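Local coordinates for iron-regulated ABC transporter siderophore-binding protein SirA (Staphylococcus aureus subsp. aureus, PDB 3MWF) that probably captures iron-loaded staphyloferrin B outside the cell membrane and hands it to an ABC transporter for uptake, at residues 88-91 / 92-95; 96-99 / 100-104. All blocks are in the same frame, centred on the assembly; numbering follows the deposited sequence. Where two conformers were deposited one is given.

Contact 1: 88-91 / 92-95. With SE8 (5-[(2-{[(3S)-5-{[(2S)-2-amino-2-carboxyethyl]amino}-3-carboxy-3-hydroxy-5-oxopentanoyl]amino}ethyl)amino]-2,5-dioxopentanoic acid), chain C.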
ATOM      1  N   VAL A  88      -7.511  15.083  -1.749  1.00 14.65           N
ATOM      2  CA  VAL A  88      -7.350  13.972  -0.804  1.00 14.86           C
ATOM      3  C   VAL A  88      -5.854  13.891  -0.436  1.00 14.78           C
ATOM      4  O   VAL A  88      -4.984  13.678  -1.301  1.00 14.52           O
ATOM      5  CB  VAL A  88      -7.833  12.595  -1.390  1.00 15.10           C
ATOM      6  CG1 VAL A  88      -7.650  11.464  -0.371  1.00 15.56           C
ATOM      7  CG2 VAL A  88      -9.308  12.659  -1.814  1.00 16.87           C
ATOM      8  N   ALA A  89      -5.574  14.082   0.852  1.00 13.38           N
ATOM      9  CA  ALA A  89      -4.212  14.229   1.359  1.00 13.12           C
ATOM     10  C   ALA A  89      -4.000  13.163   2.422  1.00 12.65           C
ATOM     11  O   ALA A  89      -4.930  12.421   2.733  1.00 12.70           O
ATOM     12  CB  ALA A  89      -4.009  15.625   1.987  1.00 13.92           C
ATOM     13  N   SER A  90      -2.776  13.098   2.934  1.00 12.67           N
ATOM     14  CA  SER A  90      -2.447  12.230   4.076  1.00 12.70           C
ATOM     15  C   SER A  90      -1.662  13.046   5.103  1.00 13.61           C
ATOM     16  O   SER A  90      -0.930  13.989   4.746  1.00 13.22           O
ATOM     17  CB  SER A  90      -1.619  11.012   3.608  1.00 11.83           C
ATOM     18  OG  SER A  90      -0.322  11.397   3.156  1.00 11.40           O
ATOM     19  N   LYS A  91      -1.780  12.671   6.374  1.00 13.47           N
ATOM     20  CA  LYS A  91      -0.986  13.325   7.411  1.00 15.74           C
ATOM     21  C   LYS A  91       0.486  12.999   7.168  1.00 15.14           C
ATOM     22  O   LYS A  91       1.354  13.868   7.231  1.00 15.17           O
ATOM     23  CB  LYS A  91      -1.467  12.880   8.807  1.00 15.75           C
ATOM     24  CG  LYS A  91      -0.804  13.584   9.998  1.00 23.04           C
ATOM     25  CD  LYS A  91      -1.774  13.518  11.178  1.00 26.59           C
ATOM     26  CE  LYS A  91      -1.148  12.913  12.436  1.00 33.24           C
ATOM     27  NZ  LYS A  91      -0.159  13.840  13.094  1.00 33.25           N
ATOM     28  N   VAL A  92       0.782  11.743   6.819  1.00 14.74           N
ATOM     29  CA  VAL A  92       2.177  11.398   6.643  1.00 14.93           C
ATOM     30  C   VAL A  92       2.906  12.246   5.569  1.00 14.83           C
ATOM     31  O   VAL A  92       4.045  12.676   5.779  1.00 15.48           O
ATOM     32  CB  VAL A  92       2.383   9.877   6.460  1.00 16.04           C
ATOM     33  CG1 VAL A  92       1.766   9.384   5.165  1.00 16.61           C
ATOM     34  CG2 VAL A  92       3.865   9.582   6.528  1.00 17.53           C
ATOM     35  N   ARG A  93       2.260  12.505   4.436  1.00 13.54           N
ATOM     36  CA  ARG A  93       2.918  13.295   3.399  1.00 13.30           C
ATOM     37  C   ARG A  93       2.714  14.796   3.566  1.00 12.75           C
ATOM     38  O   ARG A  93       3.622  15.570   3.285  1.00 13.67           O
ATOM     39  CB  ARG A  93       2.407  12.922   2.009  1.00 11.68           C
ATOM     40  CG  ARG A  93       2.507  11.421   1.650  1.00 13.76           C
ATOM     41  CD  ARG A  93       3.905  10.914   1.743  1.00 13.43           C
ATOM     42  NE  ARG A  93       3.925   9.543   1.250  1.00 11.11           N
ATOM     43  CZ  ARG A  93       4.896   8.677   1.500  1.00 12.34           C
ATOM     44  NH1 ARG A  93       5.926   9.024   2.261  1.00 15.01           N
ATOM     45  NH2 ARG A  93       4.828   7.454   0.977  1.00 10.73           N
ATOM     46  N   ASN A  94       1.521  15.181   4.009  1.00 13.02           N
ATOM     47  CA  ASN A  94       1.098  16.573   3.799  1.00 12.70           C
ATOM     48  C   ASN A  94       0.750  17.323   5.079  1.00 14.28           C
ATOM     49  O   ASN A  94       0.186  18.415   5.000  1.00 14.62           O
ATOM     50  CB  ASN A  94      -0.132  16.646   2.877  1.00 13.31           C
ATOM     51  CG  ASN A  94      -0.010  15.752   1.633  1.00 13.05           C
ATOM     52  OD1 ASN A  94      -0.842  14.864   1.422  1.00 13.08           O
ATOM     53  ND2 ASN A  94       1.001  16.018   0.788  1.00 14.22           N
ATOM     54  N   GLU A  95       1.108  16.793   6.247  1.00 14.71           N
ATOM     55  CA  GLU A  95       0.650  17.465   7.485  1.00 16.25           C
ATOM     56  C   GLU A  95       1.046  18.941   7.479  1.00 16.76           C
ATOM     57  O   GLU A  95       0.229  19.793   7.839  1.00 15.97           O
ATOM     58  CB  GLU A  95       1.222  16.803   8.737  1.00 17.02           C
ATOM     59  CG  GLU A  95       0.701  17.455  10.033  1.00 21.32           C
ATOM     60  CD  GLU A  95       1.074  16.665  11.265  1.00 29.59           C
ATOM     61  OE1 GLU A  95       1.827  15.676  11.131  1.00 30.93           O
ATOM     62  OE2 GLU A  95       0.620  17.036  12.370  1.00 31.22           O
TER
HETATM   63  C1  SE8 C   1       9.507   8.035   0.231  1.00 15.32           C
HETATM   64  C2  SE8 C   1      10.316   6.866  -0.260  1.00 15.19           C
HETATM   65  C3  SE8 C   1       9.779   6.357  -1.588  1.00 12.64           C
HETATM   66  N4  SE8 C   1       8.442   5.780  -1.477  1.00 12.67           N
HETATM   67  C5  SE8 C   1       8.252   4.489  -1.295  1.00 14.42           C
HETATM   68  C6  SE8 C   1       6.835   4.044  -1.030  1.00 12.23           C
HETATM   69  C7  SE8 C   1       6.483   4.197   0.450  1.00 13.83           C
HETATM   70  C8  SE8 C   1       4.983   3.895   0.618  1.00 12.42           C
HETATM   71  C9  SE8 C   1       4.518   3.789   2.069  1.00 12.89           C
HETATM   72  N10 SE8 C   1       5.091   4.586   2.968  1.00 12.42           N
HETATM   73  C11 SE8 C   1       4.639   4.522   4.339  1.00 16.54           C
HETATM   74  C12 SE8 C   1       4.072   5.859   4.786  1.00 22.20           C
HETATM   75  N13 SE8 C   1       4.029   5.981   6.237  1.00 28.35           N
HETATM   76  C14 SE8 C   1       5.091   6.361   7.008  1.00 30.94           C
HETATM   77  C15 SE8 C   1       6.250   7.073   6.374  1.00 31.51           C
HETATM   78  C16 SE8 C   1       7.042   5.940   5.771  1.00 27.47           C
HETATM   79  C17 SE8 C   1       7.792   6.261   4.515  1.00 23.01           C
HETATM   80  C18 SE8 C   1       9.213   5.966   4.601  1.00 22.62           C
HETATM   81  O19 SE8 C   1       9.666   9.150  -0.332  1.00 14.72           O
HETATM   82  O20 SE8 C   1       8.752   7.862   1.208  1.00 13.74           O
HETATM   83  N21 SE8 C   1      10.285   5.800   0.761  1.00 13.76           N
HETATM   84  O22 SE8 C   1       9.138   3.658  -1.321  1.00 14.01           O
HETATM   85  C23 SE8 C   1       7.357   3.285   1.294  1.00 13.21           C
HETATM   86  O24 SE8 C   1       7.113   2.053   1.325  1.00 13.16           O
HETATM   87  O25 SE8 C   1       8.301   3.775   1.964  1.00 12.77           O
HETATM   88  O26 SE8 C   1       6.798   5.540   0.861  1.00 13.11           O
HETATM   89  O27 SE8 C   1       3.629   2.996   2.360  1.00 12.69           O
HETATM   90  O28 SE8 C   1       5.160   6.122   8.199  1.00 37.49           O
HETATM   91  O29 SE8 C   1       7.240   6.600   3.464  1.00 16.88           O
HETATM   92  O30 SE8 C   1       9.818   5.729   3.560  1.00 16.43           O
HETATM   93  O31 SE8 C   1       9.781   5.914   5.721  1.00 27.30           O
HETATM   94  O   HOH W   1      -0.630  12.421   0.516  1.00 12.63           O

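Contact 2: 96-99 / 100-104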
ATOM      1  N   LYS A  96       2.282  19.226   7.053  1.00 17.69           N
ATOM      2  CA  LYS A  96       2.828  20.581   7.154  1.00 19.47           C
ATOM      3  C   LYS A  96       2.217  21.579   6.161  1.00 19.00           C
ATOM      4  O   LYS A  96       2.301  22.785   6.376  1.00 19.33           O
ATOM      5  CB  LYS A  96       4.365  20.553   7.061  1.00 21.46           C
ATOM      6  CG  LYS A  96       5.049  20.010   8.324  1.00 25.90           C
ATOM      7  CD  LYS A  96       6.562  20.260   8.286  1.00 33.56           C
ATOM      8  CE  LYS A  96       7.192  20.242   9.683  1.00 37.16           C
ATOM      9  NZ  LYS A  96       7.187  18.871  10.304  1.00 39.46           N
ATOM     10  N   VAL A  97       1.605  21.084   5.084  1.00 17.30           N
ATOM     11  CA  VAL A  97       0.962  21.954   4.114  1.00 17.23           C
ATOM     12  C   VAL A  97      -0.574  21.846   4.125  1.00 15.80           C
ATOM     13  O   VAL A  97      -1.227  22.333   3.217  1.00 15.48           O
ATOM     14  CB  VAL A  97       1.487  21.695   2.684  1.00 18.11           C
ATOM     15  CG1 VAL A  97       2.997  21.849   2.662  1.00 19.95           C
ATOM     16  CG2 VAL A  97       1.073  20.294   2.205  1.00 17.61           C
ATOM     17  N   TYR A  98      -1.135  21.142   5.113  1.00 15.21           N
ATOM     18  CA  TYR A  98      -2.588  20.935   5.151  1.00 14.23           C
ATOM     19  C   TYR A  98      -3.370  22.258   5.089  1.00 14.24           C
ATOM     20  O   TYR A  98      -4.389  22.344   4.388  1.00 13.63           O
ATOM     21  CB  TYR A  98      -3.031  20.134   6.401  1.00 15.13           C
ATOM     22  CG  TYR A  98      -4.528  20.051   6.480  1.00 14.99           C
ATOM     23  CD1 TYR A  98      -5.245  19.190   5.644  1.00 13.64           C
ATOM     24  CD2 TYR A  98      -5.240  20.868   7.361  1.00 16.59           C
ATOM     25  CE1 TYR A  98      -6.639  19.116   5.701  1.00 16.37           C
ATOM     26  CE2 TYR A  98      -6.641  20.815   7.423  1.00 18.23           C
ATOM     27  CZ  TYR A  98      -7.328  19.944   6.593  1.00 19.74           C
ATOM     28  OH  TYR A  98      -8.696  19.906   6.670  1.00 18.04           O
ATOM     29  N   ASP A  99      -2.917  23.272   5.833  1.00 14.13           N
ATOM     30  CA  ASP A  99      -3.638  24.564   5.812  1.00 14.55           C
ATOM     31  C   ASP A  99      -3.577  25.203   4.416  1.00 15.20           C
ATOM     32  O   ASP A  99      -4.572  25.812   3.963  1.00 15.18           O
ATOM     33  CB  ASP A  99      -3.081  25.564   6.827  1.00 14.37           C
ATOM     34  CG  ASP A  99      -3.284  25.154   8.283  1.00 14.07           C
ATOM     35  OD1 ASP A  99      -3.950  24.136   8.594  1.00 16.20           O
ATOM     36  OD2 ASP A  99      -2.703  25.862   9.132  1.00 13.35           O
ATOM     37  N   GLN A 100      -2.425  25.059   3.757  0.50 15.49           N
ATOM     38  CA  GLN A 100      -2.229  25.602   2.415  0.50 16.05           C
ATOM     39  C   GLN A 100      -3.126  24.875   1.407  0.50 15.90           C
ATOM     40  O   GLN A 100      -3.708  25.495   0.519  0.50 15.56           O
ATOM     41  CB  GLN A 100      -0.750  25.531   2.013  0.50 16.25           C
ATOM     42  CG  GLN A 100       0.166  26.415   2.882  0.50 18.53           C
ATOM     43  CD  GLN A 100       1.654  26.211   2.638  0.50 22.47           C
ATOM     44  OE1 GLN A 100       2.245  26.848   1.760  0.50 26.40           O
ATOM     45  NE2 GLN A 100       2.280  25.353   3.443  0.50 24.10           N
ATOM     46  N   LEU A 101      -3.249  23.555   1.566  1.00 15.36           N
ATOM     47  CA  LEU A 101      -4.154  22.758   0.749  1.00 15.12           C
ATOM     48  C   LEU A 101      -5.603  23.197   0.961  1.00 15.82           C
ATOM     49  O   LEU A 101      -6.347  23.354  -0.009  1.00 15.28           O
ATOM     50  CB  LEU A 101      -4.024  21.261   1.043  1.00 14.80           C
ATOM     51  CG  LEU A 101      -2.719  20.627   0.574  1.00 13.92           C
ATOM     52  CD1 LEU A 101      -2.655  19.213   1.139  1.00 13.81           C
ATOM     53  CD2 LEU A 101      -2.601  20.597  -0.973  1.00 14.54           C
ATOM     54  N   SER A 102      -5.976  23.421   2.228  1.00 15.67           N
ATOM     55  CA  SER A 102      -7.340  23.844   2.567  1.00 16.87           C
ATOM     56  C   SER A 102      -7.680  25.211   1.991  1.00 17.19           C
ATOM     57  O   SER A 102      -8.841  25.492   1.733  1.00 17.42           O
ATOM     58  CB  SER A 102      -7.559  23.860   4.097  1.00 17.32           C
ATOM     59  OG  SER A 102      -7.497  22.526   4.596  1.00 20.59           O
ATOM     60  N   LYS A 103      -6.677  26.050   1.772  1.00 18.43           N
ATOM     61  CA  LYS A 103      -6.933  27.366   1.143  1.00 18.80           C
ATOM     62  C   LYS A 103      -7.290  27.235  -0.335  1.00 19.30           C
ATOM     63  O   LYS A 103      -7.956  28.088  -0.922  1.00 20.57           O
ATOM     64  CB  LYS A 103      -5.762  28.313   1.334  1.00 19.28           C
ATOM     65  CG  LYS A 103      -5.617  28.805   2.766  1.00 21.35           C
ATOM     66  CD  LYS A 103      -4.340  29.586   2.973  1.00 25.36           C
ATOM     67  CE  LYS A 103      -4.299  30.864   2.143  1.00 25.72           C
ATOM     68  NZ  LYS A 103      -2.953  31.508   2.327  1.00 25.22           N
ATOM     69  N   ILE A 104      -6.850  26.147  -0.950  1.00 18.03           N
ATOM     70  CA  ILE A 104      -7.198  25.862  -2.342  1.00 17.97           C
ATOM     71  C   ILE A 104      -8.580  25.247  -2.517  1.00 18.02           C
ATOM     72  O   ILE A 104      -9.383  25.693  -3.354  1.00 19.23           O
ATOM     73  CB  ILE A 104      -6.095  24.953  -2.998  1.00 17.20           C
ATOM     74  CG1 ILE A 104      -4.709  25.607  -2.862  1.00 16.95           C
ATOM     75  CG2 ILE A 104      -6.490  24.576  -4.451  1.00 19.04           C
ATOM     76  CD1 ILE A 104      -3.533  24.708  -3.268  1.00 19.78           C
TER
HETATM   77  O   HOH W   2     -10.066  21.544   4.267  1.00 18.64           O

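Contact 1: 88-91 / 92-95
S90 and R93 meet in an N-cap: strand 86-90 of the mixed N-terminal sheet ends in S90, and the short helix 91-94 begins right after it, a strand-to-helix turn at the siderophore pocket. The S90 hydroxyl sits between its own backbone N and carbonyl carbon (chi1 68°), and from there S90 OG accepts the N-H of R93 N at 3.1 Å. N94 answers from the helix side. N94 OD1 takes the backbone N-H of S90 N at 3.0 Å in a nearly straight bond (169°), while the backbone N of N94 donates to S90 O. The side-chain carbonyl and the backbone N-H of N94 thus grip S90 twice, and a water bonded to S90 OG and N94 OD1 bridges the two side chains.

R93 can be followed outward from this cap. R93 CB and CG lie against S90 OG, CG at 3.2 Å; the chain then bends at chi2 and runs away from the turn. NE forms a salt bridge with E71, which probably helps fix the rotation of the guanidinium. C12 of SE8 lies over one face of that group. Beside R93, V92 CG2 packs on SE8 C15 at 3.5 Å. At the tip, R93 NH1 donates to SE8 O29 at 3.0 Å and weakly to O20, whereas R93 NH2 reaches SE8 O26 at 2.7 Å with an N-H...O angle of 160°.

Contact 2: 96-99 / 100-104
Y98 and S102, one turn apart on the helix 98-104, meet with the serine hydroxyl above the tyrosine ring. S102 OG stands 3.2 Å over the ring plane, displaced toward the rim, and comes nearest to Y98 CZ at 3.3 Å. The ring gets there because Y98 CG is anti to the backbone N (chi1 175°), while the hydroxyl of S102 lies beside its own backbone N. A water bonded to both Y98 OH and S102 OG spans the gap from hydroxyl to hydroxyl, and Y98 OH is also hydrogen-bonded to T107 O.

V97, the N-cap residue, has no side-chain oxygen or nitrogen with which to cap, and its methyls pack on residues of the first turn. V97 CG1 lies near the side-chain amide of Q100, but Q100 was modelled in two conformers and this approach belongs to one of them, so it remains doubtful. V97 CG2 turns to L101, whose CD1 it meets at 4.0 Å, the two side chains crossing at a slant. The helix backbone bonds begin here, L101 N to V97 O at 2.9 Å and S102 N to Y98 O at 2.9 Å; K103 N to D99 O is weaker.

The helix is amphipathic in outline, with D99, Q100 and K103 exposed and L101 buried. L101 packs inward against T107 of strand 107-110 and against L76 and I79 of helix 76-81, so the helix is laid against the end of the mixed sheet formed by strands 86-90 and 107-110, the latter outermost on that side.

How the contacts relate
Contacts 1 and 2 are consecutive along the chain, and their centres lie about 10 Å apart. The leucine of contact 2 joins them: L101 CD1 packs on A89 CB at 3.9 Å and on N94 CB at 4.0 Å, touching both the strand and the asparagine that bonds back to S90 in contact 1. The two differ in their relation to the siderophore. Segment 92-95 supplies V92 and R93 to the pocket, and the R93 side chain is about 4 Å from the bound iron(III). Segments 96-99 and 100-104 lie farther out, the K96 side chain being about 12 Å from SE8, so contact 2 belongs to a surface helix packed behind the turn that lines the pocket.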